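Local coordinates for protein GTP cyclohydrolase 1 type 2 homolog (Escherichia coli, Escherichia coli O157:H7, PDB 1NMO) that binds a dinuclear metal centre within a ring-shaped hexamer and may take part in degrading radiation-damaged nucleotides, at residues 167-172 / 180-185. Residues are numbered along the deposited sequence; the frame is centred on the assembly and turned at random.
Sequences RVAWCT and DSAARF
Phe185 N donates to Ser181 O at 3.2 Å, a helical bond that fixes the turn presenting Ala182 and Phe185 to Ala169 and Arg167 of the strand. Two residues apart, Arg167 and Ala169 emerge from the same side of the strand, while Ala182 and Phe185 are three positions apart, nearly one helical turn, and so face the same way; the partners meet in two pairs. In the buried pair, methyl meets methyl: Ala169 CB lies 4.1 Å from Ala182 CB. Alanine suits both places because its short side chain lets the helix settle close to the sheet; Ala169 CA and Ala182 CA are 6.5 Å apart.

Toward the helix's C-terminal end the gap is spanned by long side chains. Phe185 holds CG anti to its backbone N (chi1 -174°), and its ring carbon CE2 comes to 4.2 Å from Arg167 NH1. The arginine reaches there extended through chi2, then bends at chi3 (-65°). The guanidinium and ring planes are 16° apart, but the side chains cross at about a right angle and the approach is oblique: loose van der Waals contact, not a stack. Arginine and phenylalanine suit this outer margin, where hydrocarbon can cover the core and the charged end can face more polar surroundings; Glu132 offers Arg167 NH2 a long, weak ion pair. Trp130 touches Arg167, Ala169 and Phe185, linking both pairs to strand 128-137. Because helix 179-185 connects neighbouring parallel strands 165-170 and 189-192, the three form a beta-alpha-beta crossover, its helix packed against one face of the mixed sheet.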
loop_
_atom_site.group_PDB
_atom_site.type_symbol
_atom_site.label_atom_id
_atom_site.label_comp_id
_atom_site.label_asym_id
_atom_site.label_seq_id
_atom_site.Cartn_x
_atom_site.Cartn_y
_atom_site.Cartn_z
ATOM N N ARG A 167 -35.814 -13.560 10.997
ATOM C CA ARG A 167 -35.856 -14.988 10.662
ATOM C C ARG A 167 -34.762 -15.259 9.666
ATOM O O ARG A 167 -34.624 -14.557 8.670
ATOM C CB ARG A 167 -37.275 -15.334 10.109
ATOM C CG ARG A 167 -37.457 -16.740 9.564
ATOM C CD ARG A 167 -38.970 -16.943 9.173
ATOM N NE ARG A 167 -39.727 -16.862 10.424
ATOM C CZ ARG A 167 -40.680 -17.714 10.781
ATOM N NH1 ARG A 167 -41.018 -18.709 9.952
ATOM N NH2 ARG A 167 -41.216 -17.625 12.022
ATOM N N VAL A 168 -33.983 -16.285 9.929
ATOM C CA VAL A 168 -32.810 -16.622 9.119
ATOM C C VAL A 168 -32.707 -18.119 8.759
ATOM O O VAL A 168 -33.354 -18.965 9.411
ATOM C CB VAL A 168 -31.595 -16.267 9.978
ATOM C CG1 VAL A 168 -30.349 -16.663 9.296
ATOM C CG2 VAL A 168 -31.594 -14.785 10.225
ATOM N N ALA A 169 -31.995 -18.488 7.689
ATOM C CA ALA A 169 -31.818 -19.945 7.521
ATOM C C ALA A 169 -30.338 -20.003 7.113
ATOM O O ALA A 169 -29.772 -18.973 6.745
ATOM C CB ALA A 169 -32.747 -20.552 6.461
ATOM N N TRP A 170 -29.686 -21.156 7.145
ATOM C CA TRP A 170 -28.287 -21.129 6.832
ATOM C C TRP A 170 -27.829 -22.503 6.515
ATOM O O TRP A 170 -28.549 -23.459 6.819
ATOM C CB TRP A 170 -27.533 -20.613 8.049
ATOM C CG TRP A 170 -27.639 -21.463 9.305
ATOM C CD1 TRP A 170 -26.791 -22.440 9.715
ATOM C CD2 TRP A 170 -28.697 -21.416 10.297
ATOM N NE1 TRP A 170 -27.244 -23.016 10.893
ATOM C CE2 TRP A 170 -28.405 -22.406 11.272
ATOM C CE3 TRP A 170 -29.870 -20.628 10.448
ATOM C CZ2 TRP A 170 -29.230 -22.626 12.393
ATOM C CZ3 TRP A 170 -30.714 -20.846 11.568
ATOM C CH2 TRP A 170 -30.384 -21.832 12.514
ATOM N N CYS A 171 -26.657 -22.622 5.900
ATOM C CA CYS A 171 -26.062 -23.943 5.648
ATOM C C CYS A 171 -24.592 -23.605 5.633
ATOM O O CYS A 171 -24.232 -22.775 4.847
ATOM C CB CYS A 171 -26.456 -24.550 4.283
ATOM S SG CYS A 171 -25.664 -26.203 4.066
ATOM N N THR A 172 -23.747 -24.193 6.486
ATOM C CA THR A 172 -22.358 -23.831 6.432
ATOM C C THR A 172 -21.633 -24.401 5.132
ATOM O O THR A 172 -22.112 -25.301 4.477
ATOM C CB THR A 172 -21.583 -24.385 7.643
ATOM O OG1 THR A 172 -21.548 -25.817 7.512
ATOM C CG2 THR A 172 -22.176 -23.904 9.011
ATOM N N ASP A 180 -32.639 -20.776 -2.767
ATOM C CA ASP A 180 -33.987 -20.642 -3.296
ATOM C C ASP A 180 -34.968 -21.376 -2.408
ATOM O O ASP A 180 -36.045 -20.845 -2.086
ATOM C CB ASP A 180 -34.100 -21.185 -4.684
ATOM C CG ASP A 180 -33.393 -20.330 -5.715
ATOM O OD1 ASP A 180 -33.124 -19.114 -5.478
ATOM O OD2 ASP A 180 -33.120 -20.932 -6.791
ATOM N N SER A 181 -34.599 -22.583 -1.993
ATOM C CA SER A 181 -35.505 -23.283 -1.158
ATOM C C SER A 181 -35.706 -22.487 0.163
ATOM O O SER A 181 -36.786 -22.551 0.748
ATOM C CB SER A 181 -34.994 -24.695 -0.933
ATOM O OG SER A 181 -34.628 -24.793 0.406
ATOM N N ALA A 182 -34.721 -21.727 0.644
ATOM C CA ALA A 182 -34.973 -20.952 1.878
ATOM C C ALA A 182 -35.894 -19.833 1.553
ATOM O O ALA A 182 -36.717 -19.508 2.338
ATOM C CB ALA A 182 -33.701 -20.388 2.458
ATOM N N ALA A 183 -35.744 -19.174 0.409
ATOM C CA ALA A 183 -36.661 -18.080 0.067
ATOM C C ALA A 183 -38.164 -18.542 0.051
ATOM O O ALA A 183 -39.089 -17.846 0.505
ATOM C CB ALA A 183 -36.274 -17.501 -1.329
ATOM N N ARG A 184 -38.401 -19.693 -0.561
ATOM C CA ARG A 184 -39.725 -20.263 -0.654
ATOM C C ARG A 184 -40.229 -20.427 0.785
ATOM O O ARG A 184 -41.310 -19.981 1.107
ATOM C CB ARG A 184 -39.626 -21.626 -1.324
ATOM C CG ARG A 184 -40.707 -21.958 -2.327
ATOM C CD ARG A 184 -40.044 -22.112 -3.661
ATOM N NE ARG A 184 -39.078 -23.231 -3.631
ATOM C CZ ARG A 184 -37.895 -23.237 -4.274
ATOM N NH1 ARG A 184 -37.533 -22.149 -4.991
ATOM N NH2 ARG A 184 -37.088 -24.325 -4.238
ATOM N N PHE A 185 -39.426 -21.022 1.663
ATOM C CA PHE A 185 -39.828 -21.219 3.051
ATOM C C PHE A 185 -40.251 -19.915 3.720
ATOM O O PHE A 185 -41.281 -19.872 4.427
ATOM C CB PHE A 185 -38.694 -21.865 3.823
ATOM C CG PHE A 185 -39.064 -22.229 5.219
ATOM C CD1 PHE A 185 -39.749 -23.417 5.478
ATOM C CD2 PHE A 185 -38.812 -21.349 6.244
ATOM C CE1 PHE A 185 -40.194 -23.719 6.763
ATOM C CE2 PHE A 185 -39.234 -21.610 7.523
ATOM C CZ PHE A 185 -39.937 -22.802 7.800
#